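Phenolic acid decarboxylase (Sedimentibacter hydroxybenzoicus, PDB 7AE5) catalyses the reversible, non-oxidative decarboxylation of 4-hydroxybenzoate and 3,4-dihydroxybenzoate with prenylated FMN and manganese, as an oxygen-sensitive member of the UbiD family. Local coordinates at residues C[7-12]-C[256-261]; C[342-347]-C[352-357]. All coordinates share one frame; numbering follows the deposited sequence.

Interaction 1: residues C[7-12]-C[256-261]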
# COMPACT_ATOMS: atom_id res chain seq x y z
N ASP C 7 -18.65 -39.88 -35.16
CA ASP C 7 -19.55 -39.96 -34.03
C ASP C 7 -18.73 -40.22 -32.77
O ASP C 7 -17.49 -40.16 -32.79
CB ASP C 7 -20.63 -41.03 -34.25
CG ASP C 7 -20.05 -42.39 -34.61
OD1 ASP C 7 -18.95 -42.74 -34.12
OD2 ASP C 7 -20.70 -43.13 -35.38
N LEU C 8 -19.41 -40.53 -31.67
CA LEU C 8 -18.73 -40.82 -30.41
C LEU C 8 -18.12 -42.22 -30.39
O LEU C 8 -17.07 -42.42 -29.79
CB LEU C 8 -19.70 -40.65 -29.24
CG LEU C 8 -19.26 -41.13 -27.86
CD1 LEU C 8 -18.35 -40.11 -27.21
CD2 LEU C 8 -20.46 -41.42 -26.98
N ARG C 9 -18.77 -43.18 -31.06
CA ARG C 9 -18.30 -44.56 -31.01
C ARG C 9 -16.93 -44.70 -31.67
O ARG C 9 -16.08 -45.46 -31.19
CB ARG C 9 -19.31 -45.48 -31.68
CG ARG C 9 -20.70 -45.37 -31.09
CD ARG C 9 -21.65 -46.40 -31.67
NE ARG C 9 -22.96 -46.31 -31.05
CZ ARG C 9 -23.87 -47.28 -31.09
NH1 ARG C 9 -23.64 -48.42 -31.73
NH2 ARG C 9 -25.04 -47.09 -30.49
N GLU C 10 -16.71 -44.00 -32.78
CA GLU C 10 -15.39 -43.99 -33.39
C GLU C 10 -14.35 -43.43 -32.43
O GLU C 10 -13.24 -43.96 -32.32
CB GLU C 10 -15.41 -43.19 -34.69
CG GLU C 10 -15.97 -43.94 -35.89
CD GLU C 10 -16.20 -43.04 -37.09
OE1 GLU C 10 -15.61 -41.95 -37.14
OE2 GLU C 10 -16.99 -43.43 -37.98
N PHE C 11 -14.70 -42.35 -31.72
CA PHE C 11 -13.78 -41.77 -30.75
C PHE C 11 -13.55 -42.70 -29.57
O PHE C 11 -12.43 -42.80 -29.06
CB PHE C 11 -14.30 -40.41 -30.28
CG PHE C 11 -13.37 -39.70 -29.35
CD1 PHE C 11 -12.08 -39.37 -29.74
CD2 PHE C 11 -13.78 -39.35 -28.07
CE1 PHE C 11 -11.23 -38.71 -28.88
CE2 PHE C 11 -12.93 -38.69 -27.21
CZ PHE C 11 -11.65 -38.37 -27.62
N LEU C 12 -14.61 -43.39 -29.13
CA LEU C 12 -14.48 -44.28 -27.98
C LEU C 12 -13.52 -45.42 -28.28
O LEU C 12 -12.69 -45.78 -27.43
CB LEU C 12 -15.85 -44.82 -27.58
CG LEU C 12 -16.76 -43.89 -26.76
CD1 LEU C 12 -18.00 -44.64 -26.29
CD2 LEU C 12 -16.01 -43.29 -25.59
N GLY C 256 -24.71 -38.33 -36.44
CA GLY C 256 -24.27 -39.46 -35.64
C GLY C 256 -24.54 -39.40 -34.15
O GLY C 256 -23.96 -40.20 -33.41
N SER C 257 -25.39 -38.49 -33.67
CA SER C 257 -25.69 -38.45 -32.25
C SER C 257 -26.32 -39.75 -31.79
O SER C 257 -27.12 -40.37 -32.49
CB SER C 257 -26.64 -37.30 -31.93
OG SER C 257 -26.15 -36.09 -32.46
N GLU C 258 -25.95 -40.16 -30.57
CA GLU C 258 -26.54 -41.36 -30.00
C GLU C 258 -28.02 -41.15 -29.69
O GLU C 258 -28.83 -42.05 -29.91
CB GLU C 258 -25.78 -41.77 -28.75
CG GLU C 258 -24.32 -42.12 -29.01
CD GLU C 258 -24.12 -43.60 -29.25
OE1 GLU C 258 -25.11 -44.36 -29.17
OE2 GLU C 258 -22.97 -44.01 -29.50
N VAL C 259 -28.38 -39.97 -29.18
CA VAL C 259 -29.75 -39.65 -28.81
C VAL C 259 -30.04 -38.22 -29.24
O VAL C 259 -29.19 -37.33 -29.11
CB VAL C 259 -29.99 -39.82 -27.29
CG1 VAL C 259 -31.42 -39.47 -26.92
CG2 VAL C 259 -29.66 -41.24 -26.84
N VAL C 260 -31.25 -37.99 -29.77
CA VAL C 260 -31.72 -36.66 -30.11
C VAL C 260 -33.07 -36.45 -29.44
O VAL C 260 -33.98 -37.27 -29.60
CB VAL C 260 -31.84 -36.45 -31.63
CG1 VAL C 260 -32.34 -35.05 -31.94
CG2 VAL C 260 -30.50 -36.70 -32.31
N LEU C 261 -33.20 -35.36 -28.69
CA LEU C 261 -34.43 -35.02 -27.98
C LEU C 261 -35.04 -33.80 -28.64
O LEU C 261 -34.59 -32.67 -28.43
CB LEU C 261 -34.15 -34.77 -26.50
CG LEU C 261 -33.38 -35.85 -25.73
CD1 LEU C 261 -33.35 -35.52 -24.25
CD2 LEU C 261 -34.02 -37.20 -25.96
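E258 OE1 is gripped by two donors: R9 NH2 at 3.0 Å and the backbone N of I304. Its sister oxygen OE2 takes R9 NE at 2.8 Å, which completes a side-on, two-nitrogen salt bridge with one nitrogen to each oxygen. R9 NE and NH2 both come from the syn side, somewhat out of the carboxylate plane, which lies 21° from that of the guanidinium. The arginine reaches across with an extended chain from CG to NE, whereas the glutamate bends at chi2 (-93°) to turn its carboxylate toward the helix. R9 NH2 also donates to T301 O, fixing the guanidinium further. Were R9 an alanine, the buried E258 carboxylate would probably be left without its countercharge and T301 O without this donor. Nearby, D7 CB packs 3.5 Å from G256 O. D7 is the N-cap residue: OD1 accepts from E10 N at 2.9 Å, while OD2 forms a salt bridge with R300. The L8 side chain packs on E306 and comes only loosely near E258 OE2 with its CD2. The contact thus sets the start of helix 8-17 against the classic beta bulge at E258 and V259, where strand 259-265 pairs with strand 201-207, close to strand 304-306.

Interaction 2: residues C[342-347]-C[352-357]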
# COMPACT_ATOMS: atom_id res chain seq x y z
N ALA C 342 1.93 -17.14 -26.23
CA ALA C 342 0.82 -18.03 -25.90
C ALA C 342 0.05 -17.46 -24.72
O ALA C 342 0.59 -16.71 -23.90
CB ALA C 342 1.32 -19.44 -25.57
N VAL C 343 -1.23 -17.83 -24.64
CA VAL C 343 -2.11 -17.45 -23.54
C VAL C 343 -2.69 -18.72 -22.94
O VAL C 343 -3.30 -19.52 -23.65
CB VAL C 343 -3.23 -16.50 -23.99
CG1 VAL C 343 -4.20 -16.24 -22.85
CG2 VAL C 343 -2.64 -15.19 -24.50
N ASN C 344 -2.48 -18.90 -21.63
CA ASN C 344 -3.05 -20.01 -20.87
C ASN C 344 -4.13 -19.42 -19.97
O ASN C 344 -3.84 -18.90 -18.89
CB ASN C 344 -1.96 -20.73 -20.07
CG ASN C 344 -2.52 -21.75 -19.08
OD1 ASN C 344 -3.72 -22.03 -19.06
ND2 ASN C 344 -1.64 -22.31 -18.26
N ALA C 345 -5.39 -19.51 -20.42
CA ALA C 345 -6.54 -19.00 -19.69
C ALA C 345 -7.47 -20.13 -19.27
O ALA C 345 -8.70 -20.01 -19.36
CB ALA C 345 -7.29 -17.97 -20.53
N MET C 346 -6.90 -21.23 -18.79
CA MET C 346 -7.63 -22.48 -18.57
C MET C 346 -8.25 -22.61 -17.19
O MET C 346 -8.85 -23.64 -16.89
CB MET C 346 -6.71 -23.67 -18.81
CG MET C 346 -6.05 -23.74 -20.17
SD MET C 346 -5.09 -25.25 -20.37
CE MET C 346 -4.61 -25.58 -18.67
N TYR C 347 -8.12 -21.61 -16.32
CA TYR C 347 -8.37 -21.78 -14.90
C TYR C 347 -9.62 -21.02 -14.49
O TYR C 347 -9.61 -19.78 -14.42
CB TYR C 347 -7.14 -21.36 -14.10
CG TYR C 347 -5.91 -22.08 -14.59
CD1 TYR C 347 -5.84 -23.47 -14.54
CD2 TYR C 347 -4.83 -21.39 -15.12
CE1 TYR C 347 -4.72 -24.14 -14.99
CE2 TYR C 347 -3.71 -22.06 -15.58
CZ TYR C 347 -3.66 -23.44 -15.51
OH TYR C 347 -2.55 -24.11 -15.96
N GLY C 352 -7.96 -17.13 -13.88
CA GLY C 352 -6.51 -17.18 -13.83
C GLY C 352 -5.94 -17.29 -15.23
O GLY C 352 -6.36 -18.14 -16.02
N VAL C 353 -4.99 -16.41 -15.54
CA VAL C 353 -4.42 -16.30 -16.88
C VAL C 353 -2.91 -16.22 -16.78
O VAL C 353 -2.37 -15.47 -15.96
CB VAL C 353 -4.97 -15.08 -17.64
CG1 VAL C 353 -4.39 -15.01 -19.04
CG2 VAL C 353 -6.49 -15.12 -17.70
N ILE C 354 -2.22 -16.99 -17.62
CA ILE C 354 -0.76 -16.93 -17.74
C ILE C 354 -0.43 -16.64 -19.19
O ILE C 354 -0.81 -17.41 -20.09
CB ILE C 354 -0.09 -18.23 -17.28
CG1 ILE C 354 -0.70 -18.71 -15.96
CG2 ILE C 354 1.41 -18.03 -17.13
CD1 ILE C 354 -0.16 -20.03 -15.49
N ILE C 355 0.26 -15.53 -19.43
CA ILE C 355 0.65 -15.10 -20.77
C ILE C 355 2.16 -15.21 -20.89
O ILE C 355 2.90 -14.67 -20.06
CB ILE C 355 0.20 -13.66 -21.07
CG1 ILE C 355 -1.30 -13.50 -20.82
CG2 ILE C 355 0.56 -13.27 -22.50
CD1 ILE C 355 -1.70 -12.06 -20.53
N SER C 356 2.62 -15.90 -21.93
CA SER C 356 4.03 -15.87 -22.32
C SER C 356 4.20 -14.88 -23.45
O SER C 356 3.41 -14.85 -24.40
CB SER C 356 4.53 -17.25 -22.74
OG SER C 356 3.96 -17.65 -23.98
N THR C 357 5.24 -14.05 -23.35
CA THR C 357 5.45 -13.02 -24.35
C THR C 357 6.92 -12.67 -24.42
O THR C 357 7.68 -12.89 -23.47
CB THR C 357 4.62 -11.77 -24.03
OG1 THR C 357 4.73 -10.83 -25.11
CG2 THR C 357 5.12 -11.13 -22.75
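A beta hairpin of the C-terminal domain pairs strand 340-347, through residues 342-347, with strand 352-357 in antiparallel fashion, with a beta bulge between N344 and Y347. A342 and S356 form one hydrogen-bonded pair and N344 and I354 the next, the shortest link being N344 N to I354 O at 2.7 Å. Beyond the bulge, G352 N donates to Y347 O almost straight (176°). V343 and I355 face each other as a non-hydrogen-bonded pair, their CG2 methyls 4.2 Å apart, and V343 CG1 meets V353 CG1 on the same face, which helices 323-336 and 364-372 cover. On the other face N344 lies alongside I354, its CG turned anti to the backbone N (chi1 170°). From there OD1 accepts from M346 N at 3.3 Å, an Asx turn within the bulge, and ND2 donates to Y347 OH at 3.1 Å and to P394 O. M346 CB sits over one face of the Y347 ring, I354 CD1 comes within 4.1 Å of Y347 CE2, and G352 O lies near the ring edge. L397 touches both Y347 and I354, and M401 of the second subunit also packs on Y347. The buried N344 amide therefore has partners at both its oxygen and its nitrogen, tying the bulge backbone to the Y347 hydroxyl amid largely apolar neighbours.

Overall arrangement
From the N terminus, helix 8-17 comes first, and interaction 1 joins its start to residues 256-261, closing a loop of 243 intervening residues that brings the N-terminal region onto the antiparallel sheet of the Rift-related domain. The chain then completes that sheet and passes through helix 323-336 before interaction 2 closes a hairpin with just four residues between its segments, at one side of the five-stranded mixed sheet of the C-terminal domain. The two loops follow in series, neither nesting nor crossing. Their centres lie 32 Å apart on opposite sides of the chain's centre: interaction 1 is a long-range tie between regions, interaction 2 a local one within a single domain.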